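Local structure of exported gluconolactonase (Xanthomonas campestris pv. campestris, 3DR2) at residues 194-206 with 217-231. The protein probably hydrolyses gluconolactone to gluconate in secondary glucose metabolism, as a calcium-binding six-bladed beta-propeller of the SMP-30 family. Sequence-based numbering, arbitrary orientation.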
ATOM      1  N   ALA A 194       9.547 -25.042   2.719  1.00 15.23           N
ATOM      2  CA  ALA A 194      10.462 -25.486   1.676  1.00 17.06           C
ATOM      3  C   ALA A 194      10.882 -26.932   1.928  1.00 18.08           C
ATOM      4  O   ALA A 194      10.987 -27.367   3.075  1.00 17.40           O
ATOM      5  CB  ALA A 194      11.701 -24.591   1.651  1.00 17.50           C
ATOM      6  N   PHE A 195      11.120 -27.668   0.847  1.00 17.80           N
ATOM      7  CA  PHE A 195      11.560 -29.061   0.937  1.00 19.31           C
ATOM      8  C   PHE A 195      13.073 -29.159   0.887  1.00 19.14           C
ATOM      9  O   PHE A 195      13.744 -28.278   0.350  1.00 20.44           O
ATOM     10  CB  PHE A 195      11.025 -29.883  -0.241  1.00 17.98           C
ATOM     11  CG  PHE A 195       9.710 -30.537   0.016  1.00 18.97           C
ATOM     12  CD1 PHE A 195       8.577 -30.145  -0.687  1.00 20.10           C
ATOM     13  CD2 PHE A 195       9.603 -31.567   0.945  1.00 17.88           C
ATOM     14  CE1 PHE A 195       7.359 -30.770  -0.470  1.00 20.87           C
ATOM     15  CE2 PHE A 195       8.388 -32.198   1.169  1.00 19.87           C
ATOM     16  CZ  PHE A 195       7.264 -31.799   0.460  1.00 20.28           C
ATOM     17  N   SER A 196      13.607 -30.238   1.448  1.00 20.62           N
ATOM     18  CA  SER A 196      15.040 -30.481   1.393  1.00 20.76           C
ATOM     19  C   SER A 196      15.232 -30.973  -0.040  1.00 20.40           C
ATOM     20  O   SER A 196      14.256 -31.328  -0.712  1.00 22.07           O
ATOM     21  CB  SER A 196      15.431 -31.588   2.367  1.00 20.45           C
ATOM     22  OG  SER A 196      14.696 -32.767   2.089  1.00 23.80           O
ATOM     23  N   PRO A 197      16.478 -31.014  -0.534  1.00 22.72           N
ATOM     24  CA  PRO A 197      16.631 -31.491  -1.912  1.00 22.84           C
ATOM     25  C   PRO A 197      16.023 -32.868  -2.193  1.00 22.78           C
ATOM     26  O   PRO A 197      15.400 -33.067  -3.234  1.00 23.88           O
ATOM     27  CB  PRO A 197      18.148 -31.435  -2.143  1.00 24.00           C
ATOM     28  CG  PRO A 197      18.739 -31.386  -0.757  1.00 25.00           C
ATOM     29  CD  PRO A 197      17.761 -30.551   0.016  1.00 22.17           C
ATOM     30  N   ASP A 198      16.174 -33.812  -1.270  1.00 25.22           N
ATOM     31  CA  ASP A 198      15.622 -35.149  -1.485  1.00 24.65           C
ATOM     32  C   ASP A 198      14.140 -35.237  -1.141  1.00 23.49           C
ATOM     33  O   ASP A 198      13.525 -36.299  -1.250  1.00 25.99           O
ATOM     34  CB  ASP A 198      16.412 -36.190  -0.676  1.00 24.70           C
ATOM     35  CG  ASP A 198      16.280 -36.004   0.830  1.00 26.11           C
ATOM     36  OD1 ASP A 198      16.916 -36.785   1.569  1.00 27.66           O
ATOM     37  OD2 ASP A 198      15.549 -35.096   1.281  1.00 26.50           O
ATOM     38  N   GLU A 199      13.568 -34.112  -0.728  1.00 23.62           N
ATOM     39  CA  GLU A 199      12.162 -34.039  -0.353  1.00 21.74           C
ATOM     40  C   GLU A 199      11.754 -34.972   0.789  1.00 21.12           C
ATOM     41  O   GLU A 199      10.574 -35.265   0.954  1.00 21.75           O
ATOM     42  CB  GLU A 199      11.270 -34.295  -1.573  1.00 23.47           C
ATOM     43  CG  GLU A 199      11.260 -33.146  -2.573  1.00 22.98           C
ATOM     44  CD  GLU A 199      10.184 -33.295  -3.636  1.00 24.35           C
ATOM     45  OE1 GLU A 199       9.982 -32.340  -4.413  1.00 23.17           O
ATOM     46  OE2 GLU A 199       9.537 -34.363  -3.700  1.00 26.46           O
ATOM     47  N   GLN A 200      12.723 -35.436   1.575  1.00 21.62           N
ATOM     48  CA  GLN A 200      12.420 -36.318   2.702  1.00 21.31           C
ATOM     49  C   GLN A 200      12.070 -35.497   3.941  1.00 21.74           C
ATOM     50  O   GLN A 200      11.479 -36.008   4.895  1.00 20.92           O
ATOM     51  CB  GLN A 200      13.609 -37.230   3.021  1.00 24.05           C
ATOM     52  CG  GLN A 200      13.801 -38.382   2.048  1.00 25.09           C
ATOM     53  CD  GLN A 200      14.898 -39.342   2.493  1.00 25.52           C
ATOM     54  OE1 GLN A 200      16.079 -38.994   2.502  1.00 29.71           O
ATOM     55  NE2 GLN A 200      14.507 -40.554   2.874  1.00 29.16           N
ATOM     56  N   THR A 201      12.434 -34.219   3.916  1.00 19.82           N
ATOM     57  CA  THR A 201      12.161 -33.326   5.031  1.00 20.34           C
ATOM     58  C   THR A 201      11.448 -32.074   4.535  1.00 20.26           C
ATOM     59  O   THR A 201      11.814 -31.513   3.511  1.00 19.96           O
ATOM     60  CB  THR A 201      13.472 -32.897   5.739  1.00 21.84           C
ATOM     61  OG1 THR A 201      14.140 -34.053   6.259  1.00 23.49           O
ATOM     62  CG2 THR A 201      13.179 -31.927   6.885  1.00 22.67           C
ATOM     63  N   LEU A 202      10.411 -31.661   5.253  1.00 20.62           N
ATOM     64  CA  LEU A 202       9.673 -30.452   4.898  1.00 19.37           C
ATOM     65  C   LEU A 202       9.905 -29.473   6.037  1.00 19.71           C
ATOM     66  O   LEU A 202       9.659 -29.800   7.203  1.00 17.86           O
ATOM     67  CB  LEU A 202       8.171 -30.733   4.786  1.00 21.62           C
ATOM     68  CG  LEU A 202       7.283 -29.758   3.992  1.00 24.26           C
ATOM     69  CD1 LEU A 202       5.928 -29.649   4.667  1.00 21.71           C
ATOM     70  CD2 LEU A 202       7.921 -28.393   3.882  1.00 25.07           C
ATOM     71  N   TYR A 203      10.388 -28.279   5.705  1.00 18.03           N
ATOM     72  CA  TYR A 203      10.632 -27.251   6.707  1.00 17.62           C
ATOM     73  C   TYR A 203       9.478 -26.258   6.639  1.00 16.64           C
ATOM     74  O   TYR A 203       9.054 -25.873   5.552  1.00 16.83           O
ATOM     75  CB  TYR A 203      11.940 -26.514   6.422  1.00 15.12           C
ATOM     76  CG  TYR A 203      13.160 -27.399   6.316  1.00 17.83           C
ATOM     77  CD1 TYR A 203      13.646 -27.801   5.077  1.00 16.63           C
ATOM     78  CD2 TYR A 203      13.844 -27.815   7.461  1.00 17.35           C
ATOM     79  CE1 TYR A 203      14.782 -28.589   4.973  1.00 19.62           C
ATOM     80  CE2 TYR A 203      14.982 -28.605   7.368  1.00 19.35           C
ATOM     81  CZ  TYR A 203      15.448 -28.986   6.116  1.00 19.82           C
ATOM     82  OH  TYR A 203      16.589 -29.749   6.009  1.00 21.00           O
ATOM     83  N   VAL A 204       8.973 -25.853   7.800  1.00 13.68           N
ATOM     84  CA  VAL A 204       7.865 -24.905   7.874  1.00 15.20           C
ATOM     85  C   VAL A 204       8.111 -23.984   9.055  1.00 15.87           C
ATOM     86  O   VAL A 204       8.346 -24.455  10.163  1.00 16.30           O
ATOM     87  CB  VAL A 204       6.517 -25.621   8.120  1.00 14.75           C
ATOM     88  CG1 VAL A 204       5.380 -24.613   8.114  1.00 14.98           C
ATOM     89  CG2 VAL A 204       6.284 -26.693   7.067  1.00 15.92           C
ATOM     90  N   SER A 205       8.064 -22.676   8.840  1.00 14.83           N
ATOM     91  CA  SER A 205       8.279 -21.780   9.967  1.00 16.76           C
ATOM     92  C   SER A 205       6.941 -21.442  10.614  1.00 16.48           C
ATOM     93  O   SER A 205       5.891 -21.517   9.975  1.00 16.20           O
ATOM     94  CB  SER A 205       8.993 -20.492   9.530  1.00 15.95           C
ATOM     95  OG  SER A 205       8.179 -19.691   8.692  1.00 16.23           O
ATOM     96  N   GLN A 206       6.989 -21.101  11.896  1.00 15.57           N
ATOM     97  CA  GLN A 206       5.799 -20.730  12.649  1.00 17.92           C
ATOM     98  C   GLN A 206       6.143 -19.370  13.237  1.00 17.25           C
ATOM     99  O   GLN A 206       7.133 -19.238  13.954  1.00 17.27           O
ATOM    100  CB  GLN A 206       5.532 -21.744  13.773  1.00 17.18           C
ATOM    101  CG  GLN A 206       5.298 -23.171  13.301  1.00 18.59           C
ATOM    102  CD  GLN A 206       4.915 -24.106  14.440  1.00 19.19           C
ATOM    103  OE1 GLN A 206       3.888 -23.917  15.094  1.00 20.49           O
ATOM    104  NE2 GLN A 206       5.745 -25.114  14.688  1.00 23.29           N
ATOM    105  N   ILE A 217      11.651 -22.394  12.980  1.00 17.83           N
ATOM    106  CA  ILE A 217      11.578 -23.104  11.718  1.00 19.27           C
ATOM    107  C   ILE A 217      11.450 -24.535  12.218  1.00 19.17           C
ATOM    108  O   ILE A 217      12.284 -25.013  12.999  1.00 19.06           O
ATOM    109  CB  ILE A 217      12.855 -22.978  10.875  1.00 18.60           C
ATOM    110  CG1 ILE A 217      13.056 -21.523  10.447  1.00 18.31           C
ATOM    111  CG2 ILE A 217      12.745 -23.873   9.639  1.00 17.98           C
ATOM    112  CD1 ILE A 217      14.292 -21.308   9.596  1.00 21.10           C
ATOM    113  N   THR A 218      10.387 -25.201  11.791  1.00 19.92           N
ATOM    114  CA  THR A 218      10.109 -26.568  12.203  1.00 19.64           C
ATOM    115  C   THR A 218      10.380 -27.529  11.052  1.00 20.75           C
ATOM    116  O   THR A 218      10.214 -27.174   9.891  1.00 19.42           O
ATOM    117  CB  THR A 218       8.635 -26.696  12.628  1.00 19.73           C
ATOM    118  OG1 THR A 218       8.308 -25.626  13.525  1.00 20.14           O
ATOM    119  CG2 THR A 218       8.385 -28.027  13.317  1.00 24.29           C
ATOM    120  N   ALA A 219      10.799 -28.745  11.380  1.00 18.94           N
ATOM    121  CA  ALA A 219      11.076 -29.745  10.361  1.00 19.83           C
ATOM    122  C   ALA A 219      10.149 -30.940  10.538  1.00 21.70           C
ATOM    123  O   ALA A 219       9.854 -31.353  11.658  1.00 21.06           O
ATOM    124  CB  ALA A 219      12.527 -30.191  10.446  1.00 20.76           C
ATOM    125  N   PHE A 220       9.685 -31.479   9.417  1.00 20.43           N
ATOM    126  CA  PHE A 220       8.794 -32.637   9.409  1.00 21.19           C
ATOM    127  C   PHE A 220       9.376 -33.701   8.497  1.00 21.33           C
ATOM    128  O   PHE A 220      10.127 -33.398   7.567  1.00 20.41           O
ATOM    129  CB  PHE A 220       7.424 -32.263   8.850  1.00 20.43           C
ATOM    130  CG  PHE A 220       6.601 -31.394   9.749  1.00 21.62           C
ATOM    131  CD1 PHE A 220       5.777 -31.955  10.716  1.00 21.33           C
ATOM    132  CD2 PHE A 220       6.596 -30.010   9.582  1.00 21.53           C
ATOM    133  CE1 PHE A 220       4.954 -31.157  11.498  1.00 23.22           C
ATOM    134  CE2 PHE A 220       5.777 -29.201  10.360  1.00 21.99           C
ATOM    135  CZ  PHE A 220       4.950 -29.773  11.321  1.00 24.15           C
ATOM    136  N   ALA A 221       9.019 -34.952   8.758  1.00 22.21           N
ATOM    137  CA  ALA A 221       9.470 -36.046   7.918  1.00 22.99           C
ATOM    138  C   ALA A 221       8.342 -36.286   6.923  1.00 22.40           C
ATOM    139  O   ALA A 221       7.198 -36.492   7.318  1.00 23.82           O
ATOM    140  CB  ALA A 221       9.707 -37.305   8.757  1.00 23.49           C
ATOM    141  N   TRP A 222       8.659 -36.229   5.635  1.00 22.38           N
ATOM    142  CA  TRP A 222       7.665 -36.467   4.596  1.00 22.97           C
ATOM    143  C   TRP A 222       7.896 -37.880   4.082  1.00 23.51           C
ATOM    144  O   TRP A 222       8.753 -38.114   3.234  1.00 24.76           O
ATOM    145  CB  TRP A 222       7.825 -35.450   3.456  1.00 23.26           C
ATOM    146  CG  TRP A 222       6.997 -35.722   2.215  1.00 21.88           C
ATOM    147  CD1 TRP A 222       7.441 -35.692   0.923  1.00 22.41           C
ATOM    148  CD2 TRP A 222       5.591 -36.014   2.147  1.00 21.59           C
ATOM    149  NE1 TRP A 222       6.406 -35.944   0.057  1.00 22.23           N
ATOM    150  CE2 TRP A 222       5.259 -36.144   0.778  1.00 21.55           C
ATOM    151  CE3 TRP A 222       4.583 -36.175   3.105  1.00 21.36           C
ATOM    152  CZ2 TRP A 222       3.959 -36.427   0.343  1.00 20.79           C
ATOM    153  CZ3 TRP A 222       3.284 -36.457   2.671  1.00 21.96           C
ATOM    154  CH2 TRP A 222       2.987 -36.580   1.301  1.00 22.33           C
ATOM    155  N   ARG A 223       7.153 -38.829   4.633  1.00 25.16           N
ATOM    156  CA  ARG A 223       7.281 -40.221   4.218  1.00 26.53           C
ATOM    157  C   ARG A 223       5.897 -40.845   4.215  1.00 27.25           C
ATOM    158  O   ARG A 223       5.053 -40.513   5.052  1.00 25.51           O
ATOM    159  CB  ARG A 223       8.223 -40.985   5.151  1.00 27.13           C
ATOM    160  CG  ARG A 223       7.768 -41.101   6.591  1.00 26.63           C
ATOM    161  CD  ARG A 223       8.627 -42.128   7.323  1.00 28.24           C
ATOM    162  NE  ARG A 223       8.151 -42.380   8.679  1.00 29.90           N
ATOM    163  CZ  ARG A 223       8.243 -41.503   9.673  1.00 28.61           C
ATOM    164  NH1 ARG A 223       8.796 -40.316   9.459  1.00 33.45           N
ATOM    165  NH2 ARG A 223       7.783 -41.807  10.878  1.00 29.95           N
ATOM    166  N   ASP A 224       5.676 -41.760   3.276  1.00 28.66           N
ATOM    167  CA  ASP A 224       4.373 -42.382   3.121  1.00 29.74           C
ATOM    168  C   ASP A 224       3.459 -41.277   2.613  1.00 29.81           C
ATOM    169  O   ASP A 224       3.845 -40.509   1.734  1.00 32.64           O
ATOM    170  CB  ASP A 224       3.858 -42.938   4.448  1.00 30.41           C
ATOM    171  CG  ASP A 224       4.425 -44.304   4.757  1.00 31.46           C
ATOM    172  OD1 ASP A 224       5.656 -44.416   4.951  1.00 33.67           O
ATOM    173  OD2 ASP A 224       3.636 -45.273   4.796  1.00 35.27           O
ATOM    174  N   GLY A 225       2.257 -41.178   3.161  1.00 30.70           N
ATOM    175  CA  GLY A 225       1.358 -40.137   2.703  1.00 28.79           C
ATOM    176  C   GLY A 225       1.128 -39.073   3.749  1.00 26.39           C
ATOM    177  O   GLY A 225       0.076 -38.438   3.772  1.00 27.67           O
ATOM    178  N   ALA A 226       2.108 -38.864   4.623  1.00 26.74           N
ATOM    179  CA  ALA A 226       1.943 -37.867   5.666  1.00 24.78           C
ATOM    180  C   ALA A 226       3.245 -37.303   6.211  1.00 23.61           C
ATOM    181  O   ALA A 226       4.337 -37.770   5.882  1.00 23.98           O
ATOM    182  CB  ALA A 226       1.118 -38.451   6.811  1.00 24.84           C
ATOM    183  N   LEU A 227       3.100 -36.279   7.043  1.00 25.56           N
ATOM    184  CA  LEU A 227       4.223 -35.625   7.693  1.00 23.37           C
ATOM    185  C   LEU A 227       4.371 -36.287   9.053  1.00 24.18           C
ATOM    186  O   LEU A 227       3.390 -36.468   9.777  1.00 27.95           O
ATOM    187  CB  LEU A 227       3.945 -34.129   7.854  1.00 22.51           C
ATOM    188  CG  LEU A 227       3.802 -33.360   6.536  1.00 20.60           C
ATOM    189  CD1 LEU A 227       3.437 -31.909   6.813  1.00 19.75           C
ATOM    190  CD2 LEU A 227       5.101 -33.457   5.750  1.00 20.03           C
ATOM    191  N   HIS A 228       5.597 -36.655   9.394  1.00 25.38           N
ATOM    192  CA  HIS A 228       5.867 -37.316  10.661  1.00 24.24           C
ATOM    193  C   HIS A 228       7.005 -36.632  11.402  1.00 25.16           C
ATOM    194  O   HIS A 228       7.615 -35.688  10.902  1.00 22.75           O
ATOM    195  CB  HIS A 228       6.244 -38.782  10.415  1.00 24.62           C
ATOM    196  CG  HIS A 228       5.145 -39.606   9.817  1.00 26.33           C
ATOM    197  ND1 HIS A 228       4.046 -40.017  10.541  1.00 27.66           N
ATOM    198  CD2 HIS A 228       4.975 -40.094   8.565  1.00 26.26           C
ATOM    199  CE1 HIS A 228       3.245 -40.722   9.759  1.00 28.28           C
ATOM    200  NE2 HIS A 228       3.785 -40.782   8.556  1.00 26.84           N
ATOM    201  N   ASP A 229       7.269 -37.130  12.605  1.00 24.29           N
ATOM    202  CA  ASP A 229       8.345 -36.653  13.464  1.00 25.05           C
ATOM    203  C   ASP A 229       8.607 -35.151  13.482  1.00 23.20           C
ATOM    204  O   ASP A 229       9.676 -34.688  13.090  1.00 25.48           O
ATOM    205  CB  ASP A 229       9.626 -37.401  13.104  1.00 26.93           C
ATOM    206  CG  ASP A 229       9.400 -38.897  12.970  1.00 28.16           C
ATOM    207  OD1 ASP A 229       8.742 -39.479  13.860  1.00 31.59           O
ATOM    208  OD2 ASP A 229       9.876 -39.491  11.979  1.00 31.43           O
ATOM    209  N   ARG A 230       7.626 -34.404  13.968  1.00 23.45           N
ATOM    210  CA  ARG A 230       7.715 -32.953  14.085  1.00 23.40           C
ATOM    211  C   ARG A 230       8.854 -32.607  15.046  1.00 24.67           C
ATOM    212  O   ARG A 230       8.980 -33.219  16.113  1.00 25.25           O
ATOM    213  CB  ARG A 230       6.385 -32.441  14.627  1.00 24.06           C
ATOM    214  CG  ARG A 230       6.167 -30.951  14.640  1.00 25.30           C
ATOM    215  CD  ARG A 230       4.671 -30.752  14.826  1.00 26.90           C
ATOM    216  NE  ARG A 230       4.226 -29.366  14.793  1.00 30.70           N
ATOM    217  CZ  ARG A 230       2.966 -29.011  14.564  1.00 28.44           C
ATOM    218  NH1 ARG A 230       2.046 -29.943  14.341  1.00 27.06           N
ATOM    219  NH2 ARG A 230       2.622 -27.731  14.573  1.00 30.71           N
ATOM    220  N   ARG A 231       9.676 -31.630  14.678  1.00 20.41           N
ATOM    221  CA  ARG A 231      10.802 -31.237  15.519  1.00 24.04           C
ATOM    222  C   ARG A 231      11.285 -29.821  15.214  1.00 23.07           C
ATOM    223  O   ARG A 231      11.128 -29.324  14.096  1.00 22.45           O
ATOM    224  CB  ARG A 231      11.963 -32.205  15.303  1.00 22.99           C
ATOM    225  CG  ARG A 231      12.378 -32.292  13.843  1.00 24.88           C
ATOM    226  CD  ARG A 231      13.461 -33.324  13.604  1.00 26.03           C
ATOM    227  NE  ARG A 231      13.881 -33.361  12.204  1.00 26.41           N
ATOM    228  CZ  ARG A 231      13.144 -33.836  11.200  1.00 27.77           C
ATOM    229  NH1 ARG A 231      11.928 -34.325  11.420  1.00 27.26           N
ATOM    230  NH2 ARG A 231      13.634 -33.830   9.968  1.00 27.39           N
TER
HETATM  231  O   HOH W   1      12.798 -35.484   8.271  1.00 29.14           O
HETATM  232  O   HOH W   2       5.354 -27.265  16.984  1.00 22.75           O
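Phe195 CZ lies over one face of the Trp222 indole, the two rings meeting obliquely with planes at 49° and Trp222 CD1 3.6 Å from Phe195 CE2; the same CD1 puts the indole edge 3.2 Å from Glu199 O. CG of Trp222 lies anti to the backbone N (chi1 171°), which carries the indole across to the 196-199 turn. Along the same face of the sheet, Leu202 CD1 meets both methyls of Leu227, and Val204 CG2 touches the Phe220 ring obliquely at CE2. At the far end Gln206 NE2 donates to Thr218 OG1 (2.9 Å), which lies in the amide plane; Glu216 also bonds this hydroxyl. Strands 201-206 and 217-223 are the antiparallel middle pair of a four-stranded propeller blade, joined by paired backbone bonds at Leu202-Phe220 and Val204-Thr218. On the other face Ala219 CB touches both Thr201 CG2 and Tyr203 CD2, and a water bonds Thr201 OG1. Asp229 O takes a bond from Arg231 NH1, steadying that guanidinium over Ala219 CB. Farther out, Trp145 packs edge-to-face with both Phe195 and Trp222, while Ser205, whose side chain is about 7 Å from a calcium ion, bonds Pro241 O through its hydroxyl and also meets Asp242 O; Asp242 itself belongs to the metal site.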